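Local structure of oxidoreductase, 2OG-Fe oxygenase family protein, putative, expressed (Oryza sativa subsp. japonica, 5XOI) at residues L160-N172 against I197-P210. The protein probably acts as an Fe(II)- and 2-oxoglutarate-dependent dioxygenase of the AlkB family; this piece is its oxygenase domain. Residues are numbered along the deposited sequence; the frame is centred on the assembly and turned at random.
Sequences LGDTAEFLYGDVN and IFHGVSRIKPKTAP. With MN (manganese (II) ion), chain C.
Glu165 and Lys205 meet across antiparallel strands, 163-169 and 198-205, in a salt bridge (Glu165 OE2 to Lys205 NZ, 2.5 Å). Glu165 is extended (chi2 -178°); the lysine bends at its last torsion, bringing its amine in from above the carboxylate plane. Arg203 runs alongside, its CD 3.4 Å from Glu165 OE2, but points no N-H at that oxygen and probably adds only favourable charge. Ser202 and Arg203 both face Glu165 as a beta bulge; Ser202 N (2.9 Å) and, more loosely, OG grip Glu165 O. At one end, one ring face of Phe198 lies against the backbone of Val171 and Asn172, with Asn172 N 3.8 Å above the ring centre; a broad flat side chain suits this turning chain. At the other, Asp162 OD1 takes the amides of Ala209 (3.0 Å, anti lone pair) and Thr208 (3.1 Å, from above the carboxylate plane). With an alanine at Asp162, both amides would probably lose this acceptor, freeing the 206-209 turn to shift. Beside Phe198 but on the opposite sheet face, His199, its ND1 held by Ile197 O, binds manganese through NE2 (2.2 Å) with His139 and Asp141: the His-Asp-His site in the double-stranded beta-helix of 2-oxoglutarate oxygenases.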
# COMPACT_ATOMS: atom_id res chain seq x y z
N LEU A 160 2.47 -1.87 8.36
CA LEU A 160 3.10 -1.68 9.66
C LEU A 160 2.06 -1.74 10.76
O LEU A 160 0.94 -1.23 10.59
CB LEU A 160 3.87 -0.35 9.75
CG LEU A 160 4.98 -0.06 8.74
CD1 LEU A 160 4.42 0.53 7.46
CD2 LEU A 160 6.00 0.89 9.35
N GLY A 161 2.43 -2.32 11.90
CA GLY A 161 1.51 -2.40 13.03
C GLY A 161 0.75 -3.71 13.07
O GLY A 161 1.32 -4.77 12.83
N ASP A 162 -0.54 -3.65 13.40
CA ASP A 162 -1.36 -4.85 13.42
C ASP A 162 -1.48 -5.48 12.03
O ASP A 162 -1.46 -4.80 11.01
CB ASP A 162 -2.76 -4.52 13.94
CG ASP A 162 -2.77 -4.21 15.42
OD1 ASP A 162 -1.92 -4.76 16.17
OD2 ASP A 162 -3.66 -3.43 15.84
N THR A 163 -1.64 -6.80 12.02
CA THR A 163 -1.79 -7.55 10.78
C THR A 163 -3.13 -7.26 10.13
O THR A 163 -4.16 -7.15 10.81
CB THR A 163 -1.66 -9.04 11.09
OG1 THR A 163 -0.36 -9.30 11.63
CG2 THR A 163 -1.91 -9.89 9.83
N ALA A 164 -3.13 -7.14 8.80
CA ALA A 164 -4.36 -7.04 8.02
C ALA A 164 -4.64 -8.37 7.33
O ALA A 164 -3.73 -9.02 6.85
CB ALA A 164 -4.26 -5.95 6.96
N GLU A 165 -5.92 -8.76 7.30
CA GLU A 165 -6.39 -9.81 6.41
C GLU A 165 -6.71 -9.14 5.07
O GLU A 165 -7.62 -8.32 4.99
CB GLU A 165 -7.60 -10.52 7.01
CG GLU A 165 -7.25 -11.26 8.31
CD GLU A 165 -8.41 -12.03 8.93
OE1 GLU A 165 -9.32 -12.46 8.20
OE2 GLU A 165 -8.39 -12.22 10.17
N PHE A 166 -5.93 -9.46 4.03
CA PHE A 166 -5.96 -8.77 2.75
C PHE A 166 -6.62 -9.68 1.72
O PHE A 166 -6.20 -10.83 1.54
CB PHE A 166 -4.54 -8.38 2.32
CG PHE A 166 -4.45 -7.60 1.03
CD1 PHE A 166 -4.65 -6.23 1.01
CD2 PHE A 166 -4.11 -8.24 -0.16
CE1 PHE A 166 -4.55 -5.51 -0.17
CE2 PHE A 166 -4.00 -7.51 -1.35
CZ PHE A 166 -4.22 -6.15 -1.35
N LEU A 167 -7.67 -9.18 1.06
CA LEU A 167 -8.39 -9.95 0.06
C LEU A 167 -7.93 -9.52 -1.33
O LEU A 167 -7.65 -8.34 -1.56
CB LEU A 167 -9.91 -9.73 0.17
CG LEU A 167 -10.75 -10.56 1.13
CD1 LEU A 167 -10.04 -10.90 2.42
CD2 LEU A 167 -12.06 -9.84 1.41
N TYR A 168 -7.86 -10.48 -2.26
CA TYR A 168 -7.53 -10.13 -3.64
C TYR A 168 -8.14 -11.13 -4.61
O TYR A 168 -8.27 -12.32 -4.29
CB TYR A 168 -6.01 -10.04 -3.86
CG TYR A 168 -5.24 -11.29 -3.53
CD1 TYR A 168 -4.87 -11.59 -2.22
CD2 TYR A 168 -4.85 -12.17 -4.54
CE1 TYR A 168 -4.14 -12.74 -1.92
CE2 TYR A 168 -4.12 -13.33 -4.26
CZ TYR A 168 -3.78 -13.61 -2.95
OH TYR A 168 -3.06 -14.76 -2.68
N GLY A 169 -8.51 -10.64 -5.79
CA GLY A 169 -9.11 -11.51 -6.78
C GLY A 169 -9.40 -10.73 -8.05
O GLY A 169 -9.03 -9.56 -8.18
N ASP A 170 -10.07 -11.40 -8.98
CA ASP A 170 -10.31 -10.79 -10.28
C ASP A 170 -11.64 -10.05 -10.37
O ASP A 170 -11.87 -9.36 -11.37
CB ASP A 170 -10.28 -11.86 -11.37
CG ASP A 170 -8.92 -12.52 -11.48
OD1 ASP A 170 -7.91 -11.80 -11.51
OD2 ASP A 170 -8.89 -13.76 -11.53
N VAL A 171 -12.51 -10.19 -9.37
CA VAL A 171 -13.87 -9.65 -9.44
C VAL A 171 -14.27 -9.05 -8.10
O VAL A 171 -13.64 -9.29 -7.06
CB VAL A 171 -14.92 -10.71 -9.87
CG1 VAL A 171 -14.67 -11.18 -11.28
CG2 VAL A 171 -14.96 -11.86 -8.86
N ASN A 172 -15.35 -8.28 -8.12
CA ASN A 172 -15.91 -7.64 -6.93
C ASN A 172 -16.89 -8.59 -6.23
O ASN A 172 -18.10 -8.37 -6.16
CB ASN A 172 -16.57 -6.33 -7.32
CG ASN A 172 -17.18 -5.61 -6.15
OD1 ASN A 172 -16.70 -5.70 -5.02
ND2 ASN A 172 -18.25 -4.87 -6.42
N ILE A 197 -6.07 -6.10 -10.01
CA ILE A 197 -6.80 -6.98 -9.11
C ILE A 197 -7.76 -6.17 -8.26
O ILE A 197 -7.47 -5.03 -7.86
CB ILE A 197 -5.85 -7.81 -8.23
CG1 ILE A 197 -4.87 -6.90 -7.47
CG2 ILE A 197 -5.15 -8.88 -9.06
CD1 ILE A 197 -4.10 -7.63 -6.35
N PHE A 198 -8.92 -6.74 -7.99
CA PHE A 198 -9.76 -6.25 -6.91
C PHE A 198 -9.12 -6.63 -5.58
O PHE A 198 -8.61 -7.74 -5.42
CB PHE A 198 -11.17 -6.85 -7.02
CG PHE A 198 -12.04 -6.19 -8.05
CD1 PHE A 198 -11.98 -6.59 -9.39
CD2 PHE A 198 -12.95 -5.19 -7.70
CE1 PHE A 198 -12.78 -5.99 -10.35
CE2 PHE A 198 -13.76 -4.58 -8.67
CZ PHE A 198 -13.68 -4.98 -9.99
N HIS A 199 -9.15 -5.72 -4.61
CA HIS A 199 -8.45 -6.01 -3.36
C HIS A 199 -9.02 -5.14 -2.25
O HIS A 199 -9.73 -4.16 -2.49
CB HIS A 199 -6.93 -5.77 -3.50
CG HIS A 199 -6.59 -4.38 -3.92
ND1 HIS A 199 -6.65 -3.97 -5.24
CD2 HIS A 199 -6.25 -3.29 -3.20
CE1 HIS A 199 -6.34 -2.69 -5.31
NE2 HIS A 199 -6.10 -2.25 -4.09
N GLY A 200 -8.73 -5.54 -1.02
CA GLY A 200 -9.22 -4.77 0.11
C GLY A 200 -8.75 -5.39 1.41
O GLY A 200 -7.97 -6.35 1.43
N VAL A 201 -9.25 -4.82 2.51
CA VAL A 201 -8.84 -5.24 3.85
C VAL A 201 -10.11 -5.67 4.57
O VAL A 201 -11.00 -4.85 4.83
CB VAL A 201 -8.11 -4.12 4.61
CG1 VAL A 201 -7.88 -4.55 6.07
CG2 VAL A 201 -6.75 -3.83 3.97
N SER A 202 -10.22 -6.97 4.86
CA SER A 202 -11.44 -7.47 5.48
C SER A 202 -11.43 -7.37 7.00
O SER A 202 -12.50 -7.38 7.62
CB SER A 202 -11.68 -8.92 5.07
OG SER A 202 -10.55 -9.72 5.41
N ARG A 203 -10.25 -7.26 7.60
CA ARG A 203 -10.13 -7.32 9.05
C ARG A 203 -8.73 -6.88 9.45
O ARG A 203 -7.76 -7.16 8.74
CB ARG A 203 -10.38 -8.76 9.53
CG ARG A 203 -10.84 -8.91 10.95
CD ARG A 203 -11.02 -10.40 11.23
NE ARG A 203 -11.76 -10.67 12.46
CZ ARG A 203 -11.33 -10.34 13.67
NH1 ARG A 203 -10.17 -9.73 13.81
NH2 ARG A 203 -12.05 -10.64 14.74
N ILE A 204 -8.64 -6.19 10.58
CA ILE A 204 -7.38 -5.94 11.27
C ILE A 204 -7.33 -6.90 12.46
O ILE A 204 -8.29 -6.98 13.23
CB ILE A 204 -7.26 -4.48 11.73
CG1 ILE A 204 -7.50 -3.48 10.58
CG2 ILE A 204 -5.91 -4.25 12.42
CD1 ILE A 204 -6.50 -3.56 9.43
N LYS A 205 -6.24 -7.65 12.58
CA LYS A 205 -6.09 -8.59 13.70
C LYS A 205 -5.60 -7.83 14.92
O LYS A 205 -4.46 -7.34 14.92
CB LYS A 205 -5.10 -9.70 13.34
CG LYS A 205 -5.50 -10.55 12.14
CD LYS A 205 -4.48 -11.68 11.92
CE LYS A 205 -4.93 -12.66 10.85
NZ LYS A 205 -6.27 -13.23 11.15
N PRO A 206 -6.39 -7.70 15.98
CA PRO A 206 -5.95 -6.87 17.10
C PRO A 206 -4.78 -7.50 17.83
O PRO A 206 -4.60 -8.72 17.84
CB PRO A 206 -7.19 -6.77 18.01
CG PRO A 206 -8.13 -7.84 17.53
CD PRO A 206 -7.81 -8.09 16.09
N LYS A 207 -3.94 -6.63 18.40
CA LYS A 207 -2.85 -7.06 19.28
C LYS A 207 -1.84 -7.94 18.56
O LYS A 207 -1.31 -8.88 19.15
CB LYS A 207 -3.38 -7.80 20.51
CG LYS A 207 -4.56 -7.13 21.17
CD LYS A 207 -4.09 -6.04 22.08
CE LYS A 207 -3.45 -6.61 23.33
NZ LYS A 207 -2.88 -5.50 24.13
N THR A 208 -1.58 -7.65 17.29
CA THR A 208 -0.59 -8.41 16.54
C THR A 208 0.66 -7.61 16.20
O THR A 208 1.66 -8.21 15.80
CB THR A 208 -1.21 -8.99 15.26
OG1 THR A 208 -1.99 -7.98 14.58
CG2 THR A 208 -2.11 -10.17 15.60
N ALA A 209 0.64 -6.30 16.39
CA ALA A 209 1.82 -5.48 16.14
C ALA A 209 2.98 -5.92 17.04
O ALA A 209 2.76 -6.23 18.22
CB ALA A 209 1.52 -4.00 16.38
N PRO A 210 4.21 -5.95 16.53
CA PRO A 210 5.34 -6.36 17.38
C PRO A 210 5.53 -5.39 18.54
O PRO A 210 5.40 -4.18 18.40
CB PRO A 210 6.53 -6.33 16.42
CG PRO A 210 5.94 -6.37 15.06
CD PRO A 210 4.61 -5.69 15.14
MN MN C . -6.17 -0.14 -3.45
O HOH W 1 -4.45 -3.73 18.41
O HOH W 2 -3.85 -0.08 -3.32